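PDB 2QMI: Pbp related beta-lactamase from Pyrococcus abyssi, which probably acts as a serine peptidase of the penicillin-binding protein and beta-lactamase superfamily, assembled as a self-compartmentalizing octamer. Local coordinates for residues A[23-28]-A[243-248]; A[68-73]-A[265-270]; A[82-85]-A[91-94]; A[115-120]-A[160-165]. All blocks are in the same frame, centred on the assembly; numbering follows the deposited sequence.

Interaction 1 (A[23-28]-A[243-248]); sequences SISIIK and DLAKYL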
# COMPACT_ATOMS: atom_id res chain seq x y z
N SER A 23 -39.57 -5.94 13.99
CA SER A 23 -40.93 -6.38 14.28
C SER A 23 -41.43 -5.63 15.50
O SER A 23 -40.65 -5.30 16.39
CB SER A 23 -40.96 -7.89 14.56
OG SER A 23 -40.92 -8.62 13.35
N ILE A 24 -42.73 -5.36 15.54
CA ILE A 24 -43.32 -4.64 16.66
C ILE A 24 -44.79 -5.03 16.89
O ILE A 24 -45.54 -5.24 15.94
CB ILE A 24 -43.24 -3.11 16.45
CG1 ILE A 24 -43.84 -2.36 17.65
CG2 ILE A 24 -43.96 -2.72 15.17
CD1 ILE A 24 -43.73 -0.84 17.56
N SER A 25 -45.17 -5.14 18.15
CA SER A 25 -46.56 -5.44 18.49
C SER A 25 -46.99 -4.44 19.55
O SER A 25 -46.18 -4.02 20.38
CB SER A 25 -46.70 -6.88 19.00
OG SER A 25 -45.94 -7.09 20.18
N ILE A 26 -48.25 -4.02 19.50
CA ILE A 26 -48.76 -3.04 20.47
C ILE A 26 -49.98 -3.57 21.21
O ILE A 26 -50.90 -4.12 20.60
CB ILE A 26 -49.17 -1.72 19.80
CG1 ILE A 26 -48.02 -1.18 18.95
CG2 ILE A 26 -49.53 -0.68 20.86
CD1 ILE A 26 -48.34 0.16 18.30
N ILE A 27 -49.99 -3.37 22.53
CA ILE A 27 -51.08 -3.81 23.38
C ILE A 27 -51.85 -2.63 23.97
O ILE A 27 -51.27 -1.78 24.65
CB ILE A 27 -50.59 -4.64 24.58
CG1 ILE A 27 -49.57 -5.69 24.13
CG2 ILE A 27 -51.77 -5.31 25.26
CD1 ILE A 27 -48.97 -6.45 25.28
N LYS A 28 -53.15 -2.60 23.71
CA LYS A 28 -54.05 -1.57 24.22
C LYS A 28 -54.95 -2.36 25.16
O LYS A 28 -55.83 -3.11 24.71
CB LYS A 28 -54.88 -0.97 23.09
CG LYS A 28 -55.75 0.21 23.49
CD LYS A 28 -55.02 1.53 23.31
CE LYS A 28 -55.96 2.72 23.40
NZ LYS A 28 -56.68 2.78 24.71
N ASP A 243 -45.57 -13.34 20.74
CA ASP A 243 -45.44 -14.12 21.96
C ASP A 243 -45.15 -13.20 23.14
O ASP A 243 -45.70 -13.38 24.23
CB ASP A 243 -44.32 -15.17 21.81
CG ASP A 243 -44.82 -16.50 21.27
OD1 ASP A 243 -45.79 -16.50 20.48
OD2 ASP A 243 -44.25 -17.55 21.63
N LEU A 244 -44.29 -12.21 22.93
CA LEU A 244 -43.96 -11.27 24.00
C LEU A 244 -45.17 -10.41 24.35
O LEU A 244 -45.25 -9.86 25.46
CB LEU A 244 -42.79 -10.38 23.58
CG LEU A 244 -41.48 -11.14 23.35
CD1 LEU A 244 -40.40 -10.19 22.81
CD2 LEU A 244 -41.04 -11.80 24.65
N ALA A 245 -46.11 -10.29 23.42
CA ALA A 245 -47.34 -9.52 23.69
C ALA A 245 -48.15 -10.29 24.73
O ALA A 245 -48.63 -9.71 25.70
CB ALA A 245 -48.15 -9.34 22.41
N LYS A 246 -48.28 -11.60 24.53
CA LYS A 246 -49.01 -12.45 25.46
C LYS A 246 -48.32 -12.34 26.81
O LYS A 246 -48.97 -12.34 27.86
CB LYS A 246 -48.97 -13.91 25.00
CG LYS A 246 -49.68 -14.18 23.69
CD LYS A 246 -49.45 -15.61 23.24
CE LYS A 246 -50.20 -15.90 21.96
NZ LYS A 246 -49.87 -17.25 21.44
N TYR A 247 -46.99 -12.27 26.77
CA TYR A 247 -46.16 -12.16 27.96
C TYR A 247 -46.41 -10.84 28.69
O TYR A 247 -46.55 -10.81 29.91
CB TYR A 247 -44.69 -12.29 27.58
CG TYR A 247 -43.73 -12.24 28.74
CD1 TYR A 247 -43.80 -13.18 29.78
CD2 TYR A 247 -42.73 -11.26 28.81
CE1 TYR A 247 -42.90 -13.14 30.84
CE2 TYR A 247 -41.83 -11.22 29.87
CZ TYR A 247 -41.93 -12.16 30.88
OH TYR A 247 -41.04 -12.11 31.94
N LEU A 248 -46.46 -9.75 27.92
CA LEU A 248 -46.71 -8.43 28.50
C LEU A 248 -48.12 -8.39 29.08
O LEU A 248 -48.33 -7.81 30.14
CB LEU A 248 -46.54 -7.36 27.42
CG LEU A 248 -45.08 -6.96 27.14
CD1 LEU A 248 -44.95 -6.20 25.83
CD2 LEU A 248 -44.59 -6.12 28.31
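Apolar contact carries most of this meeting, and Ile-27 supplies the strand's main part in it. Its CD1 reaches the helix backbone and side chains together, lying 3.4 Å from Leu-248 CB, a carbon pair closer than ordinary van der Waals separation, and 4.2 Å from Ala-245 CB. The CG1 arm gives the reach: CG1 stands anti to the carbonyl carbon (chi1 -46°) and CD1 extends beyond it (chi2 175°), which carries the terminal methyl across to the helix, where the side chains of Ile-27 and Leu-248 run at a slant to each other. The same methyl sits 3.3 Å from Ala-245 O, a carbonyl of the helix backbone.

Strand 21-28 belongs to the antiparallel sheet of the beta-lactamase fold, and helix 241-252 packs over one of its faces. The local axes approach to 8.6 Å at 29°, close enough for the small Ala-245 to face Ser-25 with their CA atoms 6.7 Å apart. Leu-244 and Leu-248 extend the same packing to strands 321-327 and 310-316.

The polar part is Ser-25. Its OG comes within 3.9 Å of Ala-245 CB, which is contact without a bond; the hydroxyl is instead hydrogen-bonded to Val-241 O at the start of the same helix. The torsion of Ser-25 puts OG between backbone N and carbonyl carbon, directed at the helix.

Interaction 2 (A[68-73]-A[265-270]); sequences AIMKLV and EKMETS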
# COMPACT_ATOMS: atom_id res chain seq x y z
N ALA A 68 -39.54 -16.75 37.50
CA ALA A 68 -39.36 -18.12 37.99
C ALA A 68 -39.01 -18.06 39.47
O ALA A 68 -39.52 -18.85 40.28
CB ALA A 68 -38.26 -18.82 37.22
N ILE A 69 -38.12 -17.13 39.82
CA ILE A 69 -37.69 -16.95 41.20
C ILE A 69 -38.86 -16.56 42.09
O ILE A 69 -38.96 -17.03 43.22
CB ILE A 69 -36.60 -15.85 41.30
CG1 ILE A 69 -35.29 -16.34 40.66
CG2 ILE A 69 -36.38 -15.47 42.77
CD1 ILE A 69 -34.60 -17.50 41.39
N MET A 70 -39.74 -15.68 41.59
CA MET A 70 -40.90 -15.25 42.37
C MET A 70 -41.81 -16.44 42.65
O MET A 70 -42.34 -16.58 43.75
CB MET A 70 -41.71 -14.19 41.61
CG MET A 70 -41.01 -12.84 41.42
SD MET A 70 -40.71 -11.92 42.96
CE MET A 70 -39.02 -12.41 43.30
N LYS A 71 -41.98 -17.30 41.65
CA LYS A 71 -42.83 -18.47 41.78
C LYS A 71 -42.32 -19.39 42.88
O LYS A 71 -43.05 -19.72 43.82
CB LYS A 71 -42.88 -19.23 40.45
CG LYS A 71 -44.02 -20.24 40.37
CD LYS A 71 -44.23 -20.70 38.94
CE LYS A 71 -45.39 -21.67 38.84
NZ LYS A 71 -45.15 -22.86 39.70
N LEU A 72 -41.05 -19.78 42.77
CA LEU A 72 -40.44 -20.66 43.75
C LEU A 72 -40.50 -20.06 45.16
O LEU A 72 -40.60 -20.80 46.14
CB LEU A 72 -38.99 -20.96 43.36
CG LEU A 72 -38.82 -21.69 42.03
CD1 LEU A 72 -37.35 -21.75 41.65
CD2 LEU A 72 -39.41 -23.10 42.13
N VAL A 73 -40.44 -18.73 45.26
CA VAL A 73 -40.50 -18.07 46.57
C VAL A 73 -41.93 -18.18 47.12
O VAL A 73 -42.15 -18.51 48.29
CB VAL A 73 -40.11 -16.59 46.45
CG1 VAL A 73 -40.25 -15.90 47.80
CG2 VAL A 73 -38.67 -16.49 45.97
N GLU A 265 -45.88 -7.04 41.71
CA GLU A 265 -45.58 -5.72 42.26
C GLU A 265 -44.19 -5.66 42.86
O GLU A 265 -43.57 -4.60 42.91
CB GLU A 265 -46.62 -5.35 43.31
CG GLU A 265 -47.88 -4.77 42.69
CD GLU A 265 -49.03 -4.73 43.65
OE1 GLU A 265 -48.82 -4.33 44.83
OE2 GLU A 265 -50.16 -5.09 43.23
N LYS A 266 -43.69 -6.80 43.32
CA LYS A 266 -42.35 -6.84 43.89
C LYS A 266 -41.35 -6.60 42.76
O LYS A 266 -40.37 -5.88 42.94
CB LYS A 266 -42.08 -8.21 44.53
CG LYS A 266 -42.69 -8.40 45.91
CD LYS A 266 -42.10 -9.62 46.62
CE LYS A 266 -42.72 -9.82 47.99
NZ LYS A 266 -44.20 -9.98 47.92
N MET A 267 -41.63 -7.19 41.60
CA MET A 267 -40.76 -7.05 40.44
C MET A 267 -40.74 -5.64 39.87
O MET A 267 -39.74 -5.22 39.29
CB MET A 267 -41.19 -8.05 39.35
CG MET A 267 -41.07 -9.51 39.77
SD MET A 267 -41.68 -10.66 38.52
CE MET A 267 -40.48 -10.40 37.21
N GLU A 268 -41.85 -4.92 40.03
CA GLU A 268 -41.98 -3.56 39.51
C GLU A 268 -41.56 -2.50 40.52
O GLU A 268 -41.76 -1.31 40.29
CB GLU A 268 -43.43 -3.29 39.08
CG GLU A 268 -43.99 -4.27 38.06
CD GLU A 268 -45.44 -3.99 37.69
OE1 GLU A 268 -46.05 -3.09 38.31
OE2 GLU A 268 -45.97 -4.67 36.78
N THR A 269 -40.97 -2.93 41.63
CA THR A 269 -40.55 -1.98 42.66
C THR A 269 -39.08 -1.57 42.51
O THR A 269 -38.20 -2.42 42.37
CB THR A 269 -40.75 -2.58 44.08
OG1 THR A 269 -42.13 -2.93 44.26
CG2 THR A 269 -40.36 -1.56 45.15
N SER A 270 -38.83 -0.27 42.52
CA SER A 270 -37.47 0.22 42.38
C SER A 270 -36.71 0.06 43.70
O SER A 270 -36.96 0.79 44.66
CB SER A 270 -37.48 1.70 41.96
OG SER A 270 -36.17 2.15 41.67
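Met-70 and Met-267 make the closest approach, with two contacts of equal length: Met-70 CG stands 3.7 Å from Met-267 SD and also 3.7 Å from Met-267 CG. The two thioether chains slide past one another in opposite directions, which brings Met-70 SD to 4.0 Å from Met-267 CG. Their shapes differ. Met-70 is folded at chi2 (-66°) and again at chi3, whereas Met-267 runs straight through chi2 (176°) and turns only at its last bond. At the margin Met-70 SD lies 4.3 Å from Lys-266 CB, so the lysine contributes its aliphatic root here, while its charged end takes part in a cation-pi contact with Tyr-263.

The next shell surrounds the pair. Met-267 also packs on Ala-66 and Leu-67, one turn earlier in helix 61-74, and Met-70 on Leu-80 and Tyr-286. Helix 61-74 starts just after Ser-59 and carries Lys-62, the probable SxxK pair, as in serine beta-lactamases and penicillin-binding proteins; this contact lies toward its other end, against the C-terminal turn of helix 261-267. Just past that turn, Thr-269 OG1 donates to Glu-265 O at 2.6 Å, tilted 22° from the carbonyl plane.

Between the two helices the contact is one of methylene and thioether atoms, which is not directional and therefore depends on how well the two side-chain shapes fit.

Interaction 3 (A[82-85]-A[91-94]); sequences DPVE and KLRP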
# COMPACT_ATOMS: atom_id res chain seq x y z
N ASP A 82 -32.04 -15.31 51.32
CA ASP A 82 -31.07 -16.40 51.48
C ASP A 82 -29.75 -16.19 50.74
O ASP A 82 -29.73 -15.71 49.60
CB ASP A 82 -31.66 -17.73 51.00
CG ASP A 82 -32.71 -18.28 51.93
OD1 ASP A 82 -32.56 -18.14 53.16
OD2 ASP A 82 -33.68 -18.88 51.42
N PRO A 83 -28.63 -16.57 51.37
CA PRO A 83 -27.30 -16.43 50.76
C PRO A 83 -27.17 -17.35 49.55
O PRO A 83 -27.63 -18.49 49.58
CB PRO A 83 -26.36 -16.84 51.89
CG PRO A 83 -27.16 -16.52 53.15
CD PRO A 83 -28.52 -17.03 52.77
N VAL A 84 -26.53 -16.86 48.50
CA VAL A 84 -26.34 -17.65 47.28
C VAL A 84 -25.54 -18.93 47.57
O VAL A 84 -25.60 -19.89 46.79
CB VAL A 84 -25.60 -16.83 46.21
CG1 VAL A 84 -25.43 -17.65 44.93
CG2 VAL A 84 -26.36 -15.54 45.93
N GLU A 85 -24.80 -18.94 48.68
CA GLU A 85 -24.01 -20.10 49.07
C GLU A 85 -24.90 -21.28 49.50
O GLU A 85 -24.46 -22.43 49.54
CB GLU A 85 -23.05 -19.75 50.23
CG GLU A 85 -22.08 -18.60 49.93
CD GLU A 85 -21.03 -18.42 51.03
OE1 GLU A 85 -21.36 -18.65 52.22
OE2 GLU A 85 -19.88 -18.02 50.69
N LYS A 91 -17.90 -19.07 46.43
CA LYS A 91 -17.69 -18.16 47.53
C LYS A 91 -18.24 -16.77 47.17
O LYS A 91 -17.76 -16.13 46.22
CB LYS A 91 -16.19 -18.09 47.86
CG LYS A 91 -15.89 -17.74 49.30
CD LYS A 91 -14.38 -17.71 49.57
CE LYS A 91 -13.73 -19.07 49.35
NZ LYS A 91 -12.28 -19.05 49.73
N LEU A 92 -19.25 -16.32 47.91
CA LEU A 92 -19.88 -15.01 47.70
C LEU A 92 -20.24 -14.35 49.04
O LEU A 92 -21.42 -14.24 49.39
CB LEU A 92 -21.16 -15.15 46.86
CG LEU A 92 -21.06 -15.44 45.36
CD1 LEU A 92 -22.45 -15.55 44.78
CD2 LEU A 92 -20.30 -14.33 44.66
N ARG A 93 -19.23 -13.91 49.77
CA ARG A 93 -19.42 -13.26 51.06
C ARG A 93 -18.35 -12.18 51.18
O ARG A 93 -17.58 -12.15 52.14
CB ARG A 93 -19.26 -14.30 52.19
CG ARG A 93 -19.77 -13.85 53.56
CD ARG A 93 -19.43 -14.85 54.68
NE ARG A 93 -20.08 -16.15 54.50
CZ ARG A 93 -21.38 -16.38 54.70
NH1 ARG A 93 -22.18 -15.41 55.08
NH2 ARG A 93 -21.87 -17.59 54.50
N PRO A 94 -18.30 -11.27 50.20
CA PRO A 94 -17.29 -10.20 50.22
C PRO A 94 -17.39 -9.31 51.46
O PRO A 94 -18.48 -8.96 51.90
CB PRO A 94 -17.58 -9.44 48.93
CG PRO A 94 -19.08 -9.57 48.82
CD PRO A 94 -19.28 -11.04 49.13
O HOH W 1 -24.06 -15.81 49.45
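Glu-85 and Leu-92 are the backbone neighbours, their CA atoms 6.7 Å apart, where two irregular segments of the long connection between helix 61-74 and helix 101-105 of the beta-lactamase fold come side by side. Val-84 and Leu-92 each also bond through the backbone to Val-99, which ties both segments to a third part of the same connection. Water 1 bridges the two, donating to Leu-92 O at 3.1 Å and accepting a weak bond from Glu-85 N.

On the inner side, Leu-92 CD1 lies against Val-84 CG1 at 3.6 Å, the two side chains meeting obliquely. On the outer side, the carboxylate of Glu-85 divides its oxygens. Leu-92 N donates a weak but nearly straight bond (163°) to Glu-85 OE2 at 3.3 Å, which sets OE2 near the backbone of 91-94. OE1 turns to the exposed guanidinium of Arg-93, whose chain bends at chi3 (-64°) to bring NH2 back to the glutamate. The salt bridge is not bidentate, and the 81° between the carboxylate and guanidinium planes agrees with that: Glu-85 OE1 lies 2.6 Å from Arg-93 NH2 but 3.6 Å from Arg-93 NE.

Interaction 4 (A[115-120]-A[160-165]); sequences GYAEAF and YLNTGY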
# COMPACT_ATOMS: atom_id res chain seq x y z
N GLY A 115 -16.30 -9.08 32.30
CA GLY A 115 -16.60 -8.86 30.89
C GLY A 115 -17.03 -10.15 30.19
O GLY A 115 -16.85 -10.28 28.98
N TYR A 116 -17.59 -11.08 30.95
CA TYR A 116 -18.02 -12.38 30.43
C TYR A 116 -18.83 -12.35 29.13
O TYR A 116 -18.36 -12.86 28.11
CB TYR A 116 -18.75 -13.16 31.55
CG TYR A 116 -20.03 -13.87 31.15
CD1 TYR A 116 -21.24 -13.57 31.79
CD2 TYR A 116 -20.06 -14.81 30.11
CE1 TYR A 116 -22.44 -14.17 31.40
CE2 TYR A 116 -21.25 -15.41 29.71
CZ TYR A 116 -22.44 -15.08 30.36
OH TYR A 116 -23.62 -15.64 29.93
N ALA A 117 -20.02 -11.77 29.15
CA ALA A 117 -20.85 -11.75 27.95
C ALA A 117 -20.19 -10.97 26.81
O ALA A 117 -20.28 -11.36 25.65
CB ALA A 117 -22.22 -11.16 28.27
N GLU A 118 -19.53 -9.86 27.15
CA GLU A 118 -18.85 -9.05 26.14
C GLU A 118 -17.80 -9.88 25.40
O GLU A 118 -17.75 -9.89 24.17
CB GLU A 118 -18.17 -7.83 26.78
CG GLU A 118 -19.13 -6.75 27.26
CD GLU A 118 -19.81 -7.09 28.58
OE1 GLU A 118 -19.51 -8.15 29.17
OE2 GLU A 118 -20.63 -6.26 29.04
N ALA A 119 -16.96 -10.58 26.17
CA ALA A 119 -15.90 -11.42 25.60
C ALA A 119 -16.46 -12.60 24.81
O ALA A 119 -15.97 -12.92 23.73
CB ALA A 119 -14.98 -11.92 26.69
N PHE A 120 -17.48 -13.25 25.35
CA PHE A 120 -18.10 -14.40 24.70
C PHE A 120 -18.66 -14.05 23.33
O PHE A 120 -18.25 -14.61 22.31
CB PHE A 120 -19.23 -14.97 25.56
CG PHE A 120 -20.04 -16.05 24.86
CD1 PHE A 120 -19.45 -17.25 24.48
CD2 PHE A 120 -21.39 -15.85 24.59
CE1 PHE A 120 -20.20 -18.24 23.83
CE2 PHE A 120 -22.14 -16.83 23.94
CZ PHE A 120 -21.55 -18.03 23.56
N TYR A 160 -24.39 -3.65 36.72
CA TYR A 160 -25.07 -4.63 35.88
C TYR A 160 -24.15 -5.84 35.74
O TYR A 160 -23.08 -5.76 35.15
CB TYR A 160 -25.38 -4.03 34.51
CG TYR A 160 -26.38 -4.83 33.70
CD1 TYR A 160 -27.73 -4.84 34.02
CD2 TYR A 160 -25.96 -5.55 32.58
CE1 TYR A 160 -28.64 -5.54 33.25
CE2 TYR A 160 -26.87 -6.26 31.81
CZ TYR A 160 -28.20 -6.25 32.15
OH TYR A 160 -29.10 -6.94 31.36
N LEU A 161 -24.59 -6.97 36.29
CA LEU A 161 -23.80 -8.19 36.26
C LEU A 161 -24.55 -9.36 35.62
O LEU A 161 -25.46 -9.92 36.23
CB LEU A 161 -23.42 -8.56 37.69
CG LEU A 161 -22.55 -9.80 37.92
CD1 LEU A 161 -21.17 -9.57 37.32
CD2 LEU A 161 -22.44 -10.07 39.42
N ASN A 162 -24.15 -9.73 34.40
CA ASN A 162 -24.80 -10.85 33.71
C ASN A 162 -24.58 -12.16 34.47
O ASN A 162 -25.45 -13.02 34.50
CB ASN A 162 -24.26 -10.99 32.29
CG ASN A 162 -24.87 -9.98 31.33
OD1 ASN A 162 -26.09 -9.84 31.24
ND2 ASN A 162 -24.01 -9.28 30.60
N THR A 163 -23.40 -12.31 35.06
CA THR A 163 -23.09 -13.51 35.83
C THR A 163 -24.08 -13.63 36.99
O THR A 163 -24.30 -14.72 37.52
CB THR A 163 -21.64 -13.46 36.37
OG1 THR A 163 -20.71 -13.42 35.27
CG2 THR A 163 -21.34 -14.67 37.24
N GLY A 164 -24.67 -12.51 37.38
CA GLY A 164 -25.65 -12.52 38.45
C GLY A 164 -26.86 -13.36 38.09
O GLY A 164 -27.37 -14.11 38.92
N TYR A 165 -27.34 -13.26 36.85
CA TYR A 165 -28.50 -14.04 36.44
C TYR A 165 -28.16 -15.45 36.00
O TYR A 165 -29.03 -16.30 35.88
CB TYR A 165 -29.31 -13.31 35.36
CG TYR A 165 -30.28 -12.31 35.95
CD1 TYR A 165 -31.65 -12.39 35.69
CD2 TYR A 165 -29.83 -11.32 36.83
CE1 TYR A 165 -32.55 -11.50 36.28
CE2 TYR A 165 -30.72 -10.43 37.42
CZ TYR A 165 -32.07 -10.53 37.15
OH TYR A 165 -32.94 -9.65 37.75
O HOH W 2 -21.14 -9.85 30.95
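Water 2 joins three polar groups between the opening turns of helices 116-124 and 162-176: it accepts from Ala-117 N and from Asn-162 ND2, at 2.9 Å to each nitrogen, and donates to Glu-118 OE1 at 3.0 Å. This is the active-site region expected for the serine beta-lactamase fold, where Tyr-160 and Asn-162 probably correspond to the YxN element of that family; Tyr-160 OH is hydrogen-bonded to Ser-59 OG and Lys-62 NZ, the SxxK-like pair.

Asn-162 has both ends of its amide engaged. OD1 takes a hydrogen bond from Lys-62 NZ, while ND2 turns to the water and lies 3.5 Å from Ala-117 CB, so the amide's flip is fixed by having a donor partner on one end and an acceptor on the other. With CG anti to the carbonyl carbon (chi1 -78°), the amide is turned toward Ala-117 and the water. Separately, Asn-162 CB meets Tyr-116 CE1 at 3.8 Å. The ring and amide planes are almost perpendicular, 87° apart.

The hydroxyl of Tyr-116 is hydrogen-bonded to Asp-234 OD2. Ala-117 CB covers one face of the Tyr-116 ring, 4.2 Å above the centre. Glu-118 uses its other oxygen, OE2, for Tyr-442 OH of a neighbouring subunit, so the water-linked carboxylate also lies at an interface of the octamer.

Beyond the asparagine, Thr-163 meets the tyrosine at a slant: its OG1 is 3.5 Å from Tyr-116 CD1.

All four contacts lie in the beta-lactamase-like part of the chain, but their chemistry follows their place. Interactions 1 and 2 are buried and chiefly apolar: the first seats a helix on the sheet, the second joins two helices, and their helices 241-252 and 261-267 are consecutive. Interaction 3, its centre about 28 Å from that of the chain, is only partly buried and mixes an apolar pair with charge and water inside one loop. Interaction 4 is buried, with direct van der Waals contacts and a water-mediated polar link, at the probable active site and beside neighbouring subunits. Interactions 2 and 4 are linked through helix 61-74, which supplies Met-70 to one and Lys-62 to the other; their centres are about 22 Å apart.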